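Local coordinates for aminopeptidase N family protein (Idiomarina loihiensis L2TR, PDB 4FGM) that binds a zinc ion and probably works as an aminopeptidase of the M61 family, removing residues from the N termini of peptides, at residues 4-9 with 123-128; 9-14 with 130-135; 90-95 with 226-231; 167-172 with 188-193. All blocks are in the same frame, centred on the assembly; numbering follows the deposited sequence.

From the N terminus, strand 2-10 supplies both early contacts. Contact 1 sets it beside strand 123-127, and contact 2, sharing Ile9 with it, joins the turn after strand 2-10 to the loop after strand 123-127. Each closes a loop of more than 110 residues, and the two cross because their segments alternate along the chain. Contact 3 crosses both, since 90-95 lies within those loops while its partner 226-231 comes far later. Contact 4 makes a short excursion, from 167-172 to 188-193, wholly within the span of contact 3. Contacts 1 and 2 both lie within the N-terminal β-domain, whereas contacts 3 and 4 join it to the five-stranded sheet, where strands 183-190 and 222-230 are neighbours.

Contact 1 (4-9 with 123-128); sequences YDITPI and CELHLH
Asp5 and His128 meet almost in one plane, the carboxylate turned only 17° from the imidazole. His128 NE2 donates to Asp5 OD2 over 2.6 Å in a virtually straight bond; OD2 lies in the ring plane and offers its anti lone pair, the one away from OD1. The same oxygen rests 3.4 Å from His126 CB, so the carboxylate crosses both histidines at a slant, its plane turned little from either ring. Thr7 OG1 comes up to the root of His128, 3.2 Å from CB. With an alanine in place of Asp5, His128 NE2 would probably lose its acceptor and the ring would be freer to turn.

The other face of the pair is apolar. Ile6 sends its two branches different ways: CD1 reaches Leu125 CD1 at 4.0 Å and CG2 reaches Leu127 CD2 at 4.1 Å. Cys123 SG sits at the edge of the Tyr4 ring, 3.9 Å from CE2, a sulfur-aromatic contact, while the tyrosine hydroxyl is hydrogen-bonded to Leu113 O.

Between the faces, Tyr4 and Ile6 each use both N and O, bonding to Glu124 and His126, then to His126 and His128. This is the alternating pattern of parallel β-strands, and strands 15-22 and 153-157 continue the sheet beyond the pair in the M61 N-terminal domain.

Contact 2 (9-14 with 130-135); sequences IDLHGH and PPEAPL
Glu132 reaches Leu11 because its CG is anti to its own carbonyl carbon (chi1 -53°) and the chain runs on extended (chi2 165°), carrying the carboxylate across to the turn that follows strand 2-10. Leu11 comes from the opposite direction, and its CD2 packs against the stem of the glutamate, 3.4 Å from Glu132 CB. The other methyl, CD1, faces the Pro130 ring, and Ala133 CB adds to the apolar patch 3.9 Å from Leu11 CD2. The glutamate projects from a type I β-turn, Pro130 to Ala133, closed by the bond from Ala133 N to Pro130 O.

At the polar end the two carboxylate oxygens do different work. OE2 of Glu132 accepts from Leu11 N at 3.1 Å; the N-H points nearly straight at it (170°), arriving on the syn side but out of the carboxylate plane. OE1 of Glu132 takes a 2.6 Å hydrogen bond from a water that also donates to Asp10 OD1 and accepts from His12 N. Asp10 OD1 further accepts from Gly13 N at 2.8 Å, an Asx motif, the amide meeting OD1 from above the carboxylate plane.

Not everything here attracts. Ile9 O, another acceptor, lies 3.0 Å from Glu132 OE2, and Asp10 OD1 stands 4.5 Å from that same oxygen. Such negative surroundings would probably make the glutamate somewhat easier to protonate, with the amide of Leu11 and the shared water offsetting part of the cost of bringing the two acids together.

Contact 3 (90-95 with 226-231); sequences WDLSVR and LTMVVG
Ser93 touches Met228 through its carbonyl oxygen, which lies 3.9 Å from the methyl CE, and on its other side it backs a flat group: Ser93 CB sits over one face of the Arg95 guanidinium, 3.4 Å above the plane and displaced toward the rim. The Asp91 carboxylate is approached from above its plane, where Ser93 OG donates to Asp91 OD2 at 2.6 Å. That hydroxyl oxygen also accepts from Arg95 N, an ST turn, so one hydroxyl links the residues two before and two after it. Arg95 lines the ligand pocket and touches the bound maleic acid.

No ring takes part in the meeting of the two segments, which is wholly apolar apart from the Ser93 carbonyl. Leu92, at the centre of an inverse γ-turn, splits its methyls: CD2 lies 4.0 Å from the selenium of Met228, a selenomethionine in this crystal, and CD1 lies 3.8 Å from Val230 CG1. These side chains slide past one another in opposite directions. The bend at the end of Met228 (chi3 -73°) swings CE away toward Val94, whose CG1 it meets at 4.1 Å.

Leu246 on strand 242-248 adjoins both Leu92 and Val230, and Gln103 and Phe105 of strand 103-106 touch Met228. Strand 222-230 runs between strands 183-190 and 242-248. On the pocket side, the Val94 side chain is about 10 Å from that of the zinc ligand His273, on helix 262-277.

Contact 4 (167-172 with 188-193); sequences PFLIGD and VLSGRH
Leu169 lays both its methyls over Ser190: CD1 is 4.0 Å from Ser190 CB, and CD2, at nearly the same distance from that atom, also reaches Val188 CG1 at 4.1 Å. With CG anti to the backbone N (chi1 178°), the leucine fork extends across to the second strand, sliding past Val188 in the opposite direction.

Farther along, the chains are joined by water. One molecule accepts from Asp172 N at 3.0 Å and donates to Ser190 OG at 2.7 Å; a second accepts from Gly191 N at 2.9 Å and donates to Asp172 O. Ser190 OG is additionally hydrogen-bonded to Gln103 OE1, so it is gripped from beyond the pair as well. Gly171 has backbone angles at which a CB would jam against the Ile170 carbonyl oxygen.

The short strand axes come within 7.9 Å at their closest and are inclined at 55°, with no direct hydrogen bond between them. This is face-to-face packing of strands from different sheets: strand 168-171 pairs with 103-106 and 137-140 in the N-terminal β-domain, whereas 183-190 lies between 174-180 and 222-230 in the five-stranded mixed sheet.

Contact 1 (4-9 with 123-128)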
loop_
_atom_site.group_PDB
_atom_site.type_symbol
_atom_site.label_atom_id
_atom_site.label_comp_id
_atom_site.label_asym_id
_atom_site.label_seq_id
_atom_site.Cartn_x
_atom_site.Cartn_y
_atom_site.Cartn_z
ATOM N N TYR A 4 22.498 3.858 18.780
ATOM C CA TYR A 4 22.043 4.972 17.958
ATOM C C TYR A 4 21.390 6.048 18.815
ATOM O O TYR A 4 20.510 5.756 19.614
ATOM C CB TYR A 4 21.019 4.479 16.927
ATOM C CG TYR A 4 21.568 3.526 15.892
ATOM C CD1 TYR A 4 22.150 3.999 14.722
ATOM C CD2 TYR A 4 21.494 2.151 16.075
ATOM C CE1 TYR A 4 22.642 3.126 13.757
ATOM C CE2 TYR A 4 21.985 1.269 15.118
ATOM C CZ TYR A 4 22.557 1.763 13.962
ATOM O OH TYR A 4 23.055 0.895 13.017
ATOM N N ASP A 5 21.832 7.289 18.658
ATOM C CA ASP A 5 21.236 8.403 19.389
ATOM C C ASP A 5 20.568 9.324 18.385
ATOM O O ASP A 5 21.222 9.823 17.466
ATOM C CB ASP A 5 22.282 9.192 20.174
ATOM C CG ASP A 5 22.581 8.571 21.508
ATOM O OD1 ASP A 5 23.509 7.735 21.577
ATOM O OD2 ASP A 5 21.872 8.906 22.483
ATOM N N ILE A 6 19.267 9.536 18.552
ATOM C CA ILE A 6 18.528 10.404 17.642
ATOM C C ILE A 6 17.853 11.560 18.357
ATOM O O ILE A 6 17.223 11.389 19.413
ATOM C CB ILE A 6 17.439 9.626 16.867
ATOM C CG1 ILE A 6 18.078 8.531 16.011
ATOM C CG2 ILE A 6 16.666 10.576 15.978
ATOM C CD1 ILE A 6 17.065 7.596 15.368
ATOM N N THR A 7 17.986 12.741 17.770
ATOM C CA THR A 7 17.368 13.925 18.337
ATOM C C THR A 7 16.761 14.775 17.231
ATOM O O THR A 7 17.420 15.063 16.234
ATOM C CB THR A 7 18.410 14.789 19.113
ATOM O OG1 THR A 7 19.027 13.999 20.136
ATOM C CG2 THR A 7 17.741 15.996 19.752
ATOM N N PRO A 8 15.481 15.149 17.370
ATOM C CA PRO A 8 14.832 15.987 16.354
ATOM C C PRO A 8 15.361 17.373 16.715
ATOM O O PRO A 8 14.662 18.168 17.339
ATOM C CB PRO A 8 13.344 15.848 16.682
ATOM C CG PRO A 8 13.258 14.555 17.432
ATOM C CD PRO A 8 14.485 14.595 18.299
ATOM N N ILE A 9 16.600 17.650 16.327
ATOM C CA ILE A 9 17.265 18.895 16.687
ATOM C C ILE A 9 16.809 20.207 16.063
ATOM O O ILE A 9 16.862 21.250 16.713
ATOM C CB ILE A 9 18.807 18.761 16.468
ATOM C CG1 ILE A 9 19.547 19.806 17.301
ATOM C CG2 ILE A 9 19.152 18.917 14.988
ATOM C CD1 ILE A 9 19.493 19.534 18.796
ATOM N N CYS A 123 20.588 -3.678 18.343
ATOM C CA CYS A 123 20.661 -2.245 18.111
ATOM C C CYS A 123 19.869 -1.502 19.169
ATOM O O CYS A 123 18.694 -1.782 19.391
ATOM C CB CYS A 123 20.108 -1.897 16.731
ATOM S SG CYS A 123 21.112 -2.489 15.353
ATOM N N GLU A 124 20.525 -0.567 19.839
ATOM C CA GLU A 124 19.856 0.226 20.852
ATOM C C GLU A 124 19.597 1.591 20.248
ATOM O O GLU A 124 20.418 2.110 19.490
ATOM C CB GLU A 124 20.725 0.339 22.102
ATOM C CG GLU A 124 20.371 -0.686 23.157
ATOM C CD GLU A 124 21.321 -0.684 24.343
ATOM O OE1 GLU A 124 21.801 0.404 24.732
ATOM O OE2 GLU A 124 21.570 -1.778 24.894
ATOM N N LEU A 125 18.446 2.162 20.565
ATOM C CA LEU A 125 18.092 3.465 20.031
ATOM C C LEU A 125 17.643 4.373 21.164
ATOM O O LEU A 125 16.711 4.058 21.895
ATOM C CB LEU A 125 16.981 3.318 18.974
ATOM C CG LEU A 125 16.584 4.540 18.137
ATOM C CD1 LEU A 125 15.857 4.092 16.880
ATOM C CD2 LEU A 125 15.703 5.457 18.949
ATOM N N HIS A 126 18.324 5.500 21.307
ATOM C CA HIS A 126 18.002 6.459 22.348
ATOM C C HIS A 126 17.366 7.678 21.683
ATOM O O HIS A 126 18.054 8.443 21.008
ATOM C CB HIS A 126 19.283 6.864 23.081
ATOM C CG HIS A 126 20.185 5.708 23.401
ATOM N ND1 HIS A 126 20.000 4.894 24.499
ATOM C CD2 HIS A 126 21.258 5.205 22.740
ATOM C CE1 HIS A 126 20.917 3.943 24.501
ATOM N NE2 HIS A 126 21.693 4.109 23.444
ATOM N N LEU A 127 16.056 7.844 21.860
ATOM C CA LEU A 127 15.336 8.976 21.278
ATOM C C LEU A 127 15.261 10.121 22.282
ATOM O O LEU A 127 14.571 10.019 23.299
ATOM C CB LEU A 127 13.910 8.571 20.887
ATOM C CG LEU A 127 13.305 9.081 19.573
ATOM C CD1 LEU A 127 11.829 9.326 19.794
ATOM C CD2 LEU A 127 13.967 10.348 19.108
ATOM N N HIS A 128 15.959 11.212 21.979
ATOM C CA HIS A 128 15.986 12.388 22.844
ATOM C C HIS A 128 14.895 13.370 22.428
ATOM O O HIS A 128 14.616 13.541 21.234
ATOM C CB HIS A 128 17.363 13.062 22.756
ATOM C CG HIS A 128 18.496 12.153 23.124
ATOM N ND1 HIS A 128 18.898 11.952 24.428
ATOM C CD2 HIS A 128 19.264 11.335 22.366
ATOM C CE1 HIS A 128 19.859 11.048 24.457
ATOM N NE2 HIS A 128 20.101 10.656 23.219
#

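Contact 2 (9-14 with 130-135)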
loop_
_atom_site.group_PDB
_atom_site.type_symbol
_atom_site.label_atom_id
_atom_site.label_comp_id
_atom_site.label_asym_id
_atom_site.label_seq_id
_atom_site.Cartn_x
_atom_site.Cartn_y
_atom_site.Cartn_z
ATOM N N ILE A 9 16.600 17.650 16.327
ATOM C CA ILE A 9 17.265 18.895 16.687
ATOM C C ILE A 9 16.809 20.207 16.063
ATOM O O ILE A 9 16.862 21.250 16.713
ATOM C CB ILE A 9 18.807 18.761 16.468
ATOM C CG1 ILE A 9 19.547 19.806 17.301
ATOM C CG2 ILE A 9 19.152 18.917 14.988
ATOM C CD1 ILE A 9 19.493 19.534 18.796
ATOM N N ASP A 10 16.372 20.171 14.810
ATOM C CA ASP A 10 15.963 21.393 14.134
ATOM C C ASP A 10 14.602 21.240 13.466
ATOM O O ASP A 10 14.499 20.754 12.336
ATOM C CB ASP A 10 17.018 21.771 13.090
ATOM C CG ASP A 10 16.847 23.196 12.574
ATOM O OD1 ASP A 10 15.715 23.727 12.657
ATOM O OD2 ASP A 10 17.841 23.774 12.078
ATOM N N LEU A 11 13.562 21.673 14.165
ATOM C CA LEU A 11 12.200 21.580 13.661
ATOM C C LEU A 11 11.919 22.402 12.402
ATOM O O LEU A 11 11.296 21.905 11.462
ATOM C CB LEU A 11 11.229 21.959 14.778
ATOM C CG LEU A 11 10.693 20.809 15.640
ATOM C CD1 LEU A 11 11.682 19.670 15.728
ATOM C CD2 LEU A 11 10.350 21.340 17.012
ATOM N N HIS A 12 12.376 23.649 12.374
ATOM C CA HIS A 12 12.142 24.494 11.207
ATOM C C HIS A 12 13.008 24.085 10.017
ATOM O O HIS A 12 12.620 24.290 8.860
ATOM C CB HIS A 12 12.384 25.964 11.553
ATOM C CG HIS A 12 11.389 26.523 12.521
ATOM N ND1 HIS A 12 11.400 27.843 12.923
ATOM C CD2 HIS A 12 10.355 25.940 13.173
ATOM C CE1 HIS A 12 10.416 28.045 13.780
ATOM N NE2 HIS A 12 9.767 26.906 13.950
ATOM N N GLY A 13 14.178 23.510 10.307
ATOM C CA GLY A 13 15.065 23.062 9.251
ATOM C C GLY A 13 14.800 21.615 8.829
ATOM O O GLY A 13 15.403 21.119 7.873
ATOM N N HIS A 14 13.898 20.932 9.534
ATOM C CA HIS A 14 13.563 19.543 9.221
ATOM C C HIS A 14 14.813 18.658 9.302
ATOM O O HIS A 14 15.093 17.869 8.403
ATOM C CB HIS A 14 12.965 19.446 7.810
ATOM C CG HIS A 14 12.041 20.573 7.469
ATOM N ND1 HIS A 14 10.966 20.920 8.256
ATOM C CD2 HIS A 14 12.058 21.454 6.442
ATOM C CE1 HIS A 14 10.359 21.970 7.731
ATOM N NE2 HIS A 14 11.002 22.314 6.632
ATOM N N PRO A 130 12.947 16.713 21.459
ATOM C CA PRO A 130 13.461 17.856 20.710
ATOM C C PRO A 130 13.389 19.079 21.627
ATOM O O PRO A 130 12.340 19.376 22.199
ATOM C CB PRO A 130 12.509 17.940 19.520
ATOM C CG PRO A 130 11.232 17.411 20.072
ATOM C CD PRO A 130 11.667 16.237 20.905
ATOM N N PRO A 131 14.507 19.797 21.791
ATOM C CA PRO A 131 14.519 20.980 22.656
ATOM C C PRO A 131 13.371 21.939 22.365
ATOM O O PRO A 131 12.841 22.587 23.270
ATOM C CB PRO A 131 15.880 21.606 22.359
ATOM C CG PRO A 131 16.726 20.418 22.065
ATOM C CD PRO A 131 15.825 19.591 21.169
ATOM N N GLU A 132 12.981 22.018 21.099
ATOM C CA GLU A 132 11.917 22.925 20.685
ATOM C C GLU A 132 10.516 22.384 20.909
ATOM O O GLU A 132 9.542 23.114 20.717
ATOM C CB GLU A 132 12.079 23.277 19.208
ATOM C CG GLU A 132 13.462 23.800 18.847
ATOM C CD GLU A 132 13.710 23.805 17.342
ATOM O OE1 GLU A 132 13.210 24.713 16.646
ATOM O OE2 GLU A 132 14.400 22.886 16.854
ATOM N N ALA A 133 10.412 21.116 21.316
ATOM C CA ALA A 133 9.107 20.487 21.539
ATOM C C ALA A 133 9.196 19.363 22.556
ATOM O O ALA A 133 8.849 18.216 22.264
ATOM C CB ALA A 133 8.555 19.942 20.216
ATOM N N PRO A 134 9.635 19.681 23.780
ATOM C CA PRO A 134 9.757 18.654 24.817
ATOM C C PRO A 134 8.462 17.977 25.268
ATOM O O PRO A 134 8.501 16.848 25.747
ATOM C CB PRO A 134 10.479 19.394 25.947
ATOM C CG PRO A 134 10.008 20.798 25.781
ATOM C CD PRO A 134 10.036 21.007 24.290
ATOM N N LEU A 135 7.319 18.645 25.118
ATOM C CA LEU A 135 6.046 18.039 25.535
ATOM C C LEU A 135 5.481 16.993 24.565
ATOM O O LEU A 135 4.486 16.332 24.872
ATOM C CB LEU A 135 4.978 19.113 25.789
ATOM C CG LEU A 135 5.013 19.905 27.107
ATOM C CD1 LEU A 135 5.396 18.969 28.247
ATOM C CD2 LEU A 135 6.005 21.047 27.021
HETATM O O HOH W 1 13.933 25.141 14.232
#

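Contact 3 (90-95 with 226-231)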
loop_
_atom_site.group_PDB
_atom_site.type_symbol
_atom_site.label_atom_id
_atom_site.label_comp_id
_atom_site.label_asym_id
_atom_site.label_seq_id
_atom_site.Cartn_x
_atom_site.Cartn_y
_atom_site.Cartn_z
ATOM N N TRP A 90 11.931 15.822 5.035
ATOM C CA TRP A 90 10.828 16.614 4.511
ATOM C C TRP A 90 10.030 15.859 3.445
ATOM O O TRP A 90 9.745 16.390 2.371
ATOM C CB TRP A 90 11.352 17.927 3.929
ATOM C CG TRP A 90 10.299 18.981 3.811
ATOM C CD1 TRP A 90 10.031 19.753 2.721
ATOM C CD2 TRP A 90 9.367 19.376 4.822
ATOM N NE1 TRP A 90 8.985 20.605 2.988
ATOM C CE2 TRP A 90 8.557 20.393 4.271
ATOM C CE3 TRP A 90 9.130 18.961 6.141
ATOM C CZ2 TRP A 90 7.540 21.011 4.992
ATOM C CZ3 TRP A 90 8.120 19.573 6.857
ATOM C CH2 TRP A 90 7.330 20.588 6.279
ATOM N N ASP A 91 9.679 14.614 3.750
ATOM C CA ASP A 91 8.897 13.795 2.836
ATOM C C ASP A 91 7.693 13.231 3.557
ATOM O O ASP A 91 7.817 12.274 4.311
ATOM C CB ASP A 91 9.722 12.638 2.278
ATOM C CG ASP A 91 8.868 11.645 1.498
ATOM O OD1 ASP A 91 8.127 12.067 0.579
ATOM O OD2 ASP A 91 8.933 10.439 1.805
ATOM N N LEU A 92 6.530 13.817 3.311
ATOM C CA LEU A 92 5.306 13.373 3.957
ATOM C C LEU A 92 4.785 12.061 3.364
ATOM O O LEU A 92 3.969 12.066 2.443
ATOM C CB LEU A 92 4.252 14.478 3.845
ATOM C CG LEU A 92 3.078 14.573 4.828
ATOM C CD1 LEU A 92 1.829 13.994 4.195
ATOM C CD2 LEU A 92 3.435 13.891 6.140
ATOM N N SER A 93 5.283 10.940 3.890
ATOM C CA SER A 93 4.863 9.609 3.453
ATOM C C SER A 93 5.236 8.601 4.532
ATOM O O SER A 93 6.056 8.887 5.394
ATOM C CB SER A 93 5.535 9.220 2.138
ATOM O OG SER A 93 6.882 8.866 2.339
ATOM N N VAL A 94 4.637 7.415 4.478
ATOM C CA VAL A 94 4.883 6.358 5.477
ATOM C C VAL A 94 6.179 5.662 5.202
ATOM O O VAL A 94 6.574 4.709 5.862
ATOM C CB VAL A 94 3.763 5.334 5.432
ATOM C CG1 VAL A 94 2.454 6.009 5.736
ATOM C CG2 VAL A 94 3.707 4.651 4.047
ATOM N N ARG A 95 6.848 6.176 4.195
ATOM C CA ARG A 95 8.072 5.570 3.737
ATOM C C ARG A 95 9.426 6.160 4.183
ATOM O O ARG A 95 10.308 5.395 4.433
ATOM C CB ARG A 95 7.948 5.464 2.213
ATOM C CG ARG A 95 6.874 4.384 1.851
ATOM C CD ARG A 95 6.358 4.317 0.414
ATOM N NE ARG A 95 5.477 5.437 0.098
ATOM C CZ ARG A 95 5.863 6.530 -0.552
ATOM N NH1 ARG A 95 7.116 6.647 -0.965
ATOM N NH2 ARG A 95 5.002 7.515 -0.769
ATOM N N LEU A 226 0.049 3.534 13.673
ATOM C CA LEU A 226 0.602 4.890 13.664
ATOM C C LEU A 226 -0.024 5.648 12.501
ATOM O O LEU A 226 0.219 5.332 11.334
ATOM C CB LEU A 226 2.124 4.840 13.518
ATOM C CG LEU A 226 2.832 3.955 14.548
ATOM C CD1 LEU A 226 4.342 4.001 14.308
ATOM C CD2 LEU A 226 2.500 4.424 15.966
ATOM N N THR A 227 -0.814 6.664 12.825
ATOM C CA THR A 227 -1.529 7.401 11.799
ATOM C C THR A 227 -1.286 8.888 11.672
ATOM O O THR A 227 -1.487 9.645 12.617
ATOM C CB THR A 227 -3.054 7.206 11.985
ATOM O OG1 THR A 227 -3.342 5.807 12.083
ATOM C CG2 THR A 227 -3.824 7.789 10.811
HETATM N N MSE A 228 -0.857 9.299 10.484
HETATM C CA MSE A 228 -0.665 10.709 10.183
HETATM C C MSE A 228 -1.938 11.132 9.436
HETATM O O MSE A 228 -2.343 10.502 8.445
HETATM C CB MSE A 228 0.568 10.920 9.305
HETATM C CG MSE A 228 1.861 10.899 10.079
HETATM SE SE MSE A 228 3.399 11.006 8.926
HETATM C CE MSE A 228 3.319 9.208 8.213
ATOM N N VAL A 229 -2.576 12.186 9.924
ATOM C CA VAL A 229 -3.810 12.656 9.317
ATOM C C VAL A 229 -3.627 13.993 8.622
ATOM O O VAL A 229 -3.315 14.994 9.269
ATOM C CB VAL A 229 -4.924 12.812 10.376
ATOM C CG1 VAL A 229 -6.264 13.055 9.689
ATOM C CG2 VAL A 229 -4.982 11.573 11.256
ATOM N N VAL A 230 -3.841 14.007 7.310
ATOM C CA VAL A 230 -3.710 15.231 6.534
ATOM C C VAL A 230 -5.022 15.543 5.815
ATOM O O VAL A 230 -6.032 14.892 6.053
ATOM C CB VAL A 230 -2.573 15.103 5.506
ATOM C CG1 VAL A 230 -1.267 14.811 6.225
ATOM C CG2 VAL A 230 -2.893 13.999 4.506
ATOM N N GLY A 231 -5.009 16.537 4.937
ATOM C CA GLY A 231 -6.227 16.889 4.230
ATOM C C GLY A 231 -6.554 15.902 3.128
ATOM O O GLY A 231 -7.701 15.465 2.964
#

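Contact 4 (167-172 with 188-193)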
loop_
_atom_site.group_PDB
_atom_site.type_symbol
_atom_site.label_atom_id
_atom_site.label_comp_id
_atom_site.label_asym_id
_atom_site.label_seq_id
_atom_site.Cartn_x
_atom_site.Cartn_y
_atom_site.Cartn_z
ATOM N N PRO A 167 8.775 1.868 12.810
ATOM C CA PRO A 167 8.731 3.310 12.534
ATOM C C PRO A 167 8.392 4.065 13.813
ATOM O O PRO A 167 7.888 3.473 14.762
ATOM C CB PRO A 167 7.639 3.432 11.470
ATOM C CG PRO A 167 6.731 2.246 11.767
ATOM C CD PRO A 167 7.741 1.147 12.041
ATOM N N PHE A 168 8.685 5.362 13.838
ATOM C CA PHE A 168 8.408 6.206 15.003
ATOM C C PHE A 168 7.542 7.402 14.603
ATOM O O PHE A 168 7.719 7.984 13.527
ATOM C CB PHE A 168 9.710 6.753 15.622
ATOM C CG PHE A 168 10.416 5.798 16.548
ATOM C CD1 PHE A 168 11.066 4.669 16.052
ATOM C CD2 PHE A 168 10.448 6.040 17.921
ATOM C CE1 PHE A 168 11.755 3.801 16.907
ATOM C CE2 PHE A 168 11.131 5.179 18.787
ATOM C CZ PHE A 168 11.781 4.055 18.280
ATOM N N LEU A 169 6.615 7.766 15.481
ATOM C CA LEU A 169 5.731 8.906 15.263
ATOM C C LEU A 169 5.762 9.752 16.538
ATOM O O LEU A 169 5.529 9.244 17.639
ATOM C CB LEU A 169 4.299 8.430 14.979
ATOM C CG LEU A 169 3.234 9.516 14.784
ATOM C CD1 LEU A 169 3.680 10.475 13.685
ATOM C CD2 LEU A 169 1.892 8.877 14.420
ATOM N N ILE A 170 6.068 11.034 16.393
ATOM C CA ILE A 170 6.124 11.919 17.541
ATOM C C ILE A 170 5.307 13.187 17.312
ATOM O O ILE A 170 5.118 13.611 16.181
ATOM C CB ILE A 170 7.592 12.299 17.877
ATOM C CG1 ILE A 170 8.270 12.943 16.668
ATOM C CG2 ILE A 170 8.366 11.057 18.280
ATOM C CD1 ILE A 170 9.721 13.339 16.916
ATOM N N GLY A 171 4.816 13.788 18.393
ATOM C CA GLY A 171 4.035 15.002 18.261
ATOM C C GLY A 171 2.946 15.082 19.307
ATOM O O GLY A 171 3.025 14.425 20.343
ATOM N N ASP A 172 1.932 15.897 19.041
ATOM C CA ASP A 172 0.806 16.057 19.957
ATOM C C ASP A 172 -0.153 14.919 19.607
ATOM O O ASP A 172 -1.188 15.124 18.988
ATOM C CB ASP A 172 0.165 17.434 19.730
ATOM C CG ASP A 172 -1.035 17.682 20.625
ATOM O OD1 ASP A 172 -1.166 17.002 21.668
ATOM O OD2 ASP A 172 -1.845 18.570 20.287
ATOM N N VAL A 188 -3.018 5.468 17.054
ATOM C CA VAL A 188 -2.324 6.723 17.322
ATOM C C VAL A 188 -2.527 7.699 16.178
ATOM O O VAL A 188 -2.333 7.350 15.012
ATOM C CB VAL A 188 -0.811 6.483 17.514
ATOM C CG1 VAL A 188 -0.114 7.792 17.870
ATOM C CG2 VAL A 188 -0.592 5.444 18.589
ATOM N N LEU A 189 -2.892 8.929 16.518
ATOM C CA LEU A 189 -3.141 9.947 15.501
ATOM C C LEU A 189 -2.318 11.210 15.702
ATOM O O LEU A 189 -2.173 11.696 16.830
ATOM C CB LEU A 189 -4.620 10.342 15.509
ATOM C CG LEU A 189 -5.681 9.243 15.433
ATOM C CD1 LEU A 189 -7.069 9.884 15.532
ATOM C CD2 LEU A 189 -5.535 8.469 14.141
ATOM N N SER A 190 -1.794 11.740 14.600
ATOM C CA SER A 190 -1.023 12.977 14.611
ATOM C C SER A 190 -1.559 13.828 13.460
ATOM O O SER A 190 -1.633 13.363 12.320
ATOM C CB SER A 190 0.466 12.708 14.390
ATOM O OG SER A 190 1.190 13.932 14.293
ATOM N N GLY A 191 -1.930 15.071 13.762
ATOM C CA GLY A 191 -2.471 15.956 12.743
ATOM C C GLY A 191 -3.820 16.470 13.213
ATOM O O GLY A 191 -4.325 16.002 14.229
ATOM N N ARG A 192 -4.404 17.435 12.506
ATOM C CA ARG A 192 -5.707 17.962 12.906
ATOM C C ARG A 192 -6.778 16.952 12.496
ATOM O O ARG A 192 -6.789 16.496 11.358
ATOM C CB ARG A 192 -5.970 19.319 12.236
ATOM C CG ARG A 192 -4.964 20.398 12.609
ATOM C CD ARG A 192 -5.415 21.785 12.162
ATOM N NE ARG A 192 -6.019 22.541 13.258
ATOM C CZ ARG A 192 -5.404 23.515 13.922
ATOM N NH1 ARG A 192 -4.165 23.861 13.600
ATOM N NH2 ARG A 192 -6.021 24.140 14.915
ATOM N N HIS A 193 -7.669 16.599 13.418
ATOM C CA HIS A 193 -8.726 15.626 13.126
ATOM C C HIS A 193 -9.857 15.735 14.149
ATOM O O HIS A 193 -9.709 16.387 15.174
ATOM C CB HIS A 193 -8.153 14.212 13.196
ATOM C CG HIS A 193 -7.796 13.795 14.588
ATOM N ND1 HIS A 193 -8.732 13.321 15.481
ATOM C CD2 HIS A 193 -6.634 13.889 15.275
ATOM C CE1 HIS A 193 -8.162 13.145 16.658
ATOM N NE2 HIS A 193 -6.889 13.485 16.561
HETATM O O HOH W 2 1.484 16.012 16.034
HETATM O O HOH W 3 -1.275 16.569 16.185
#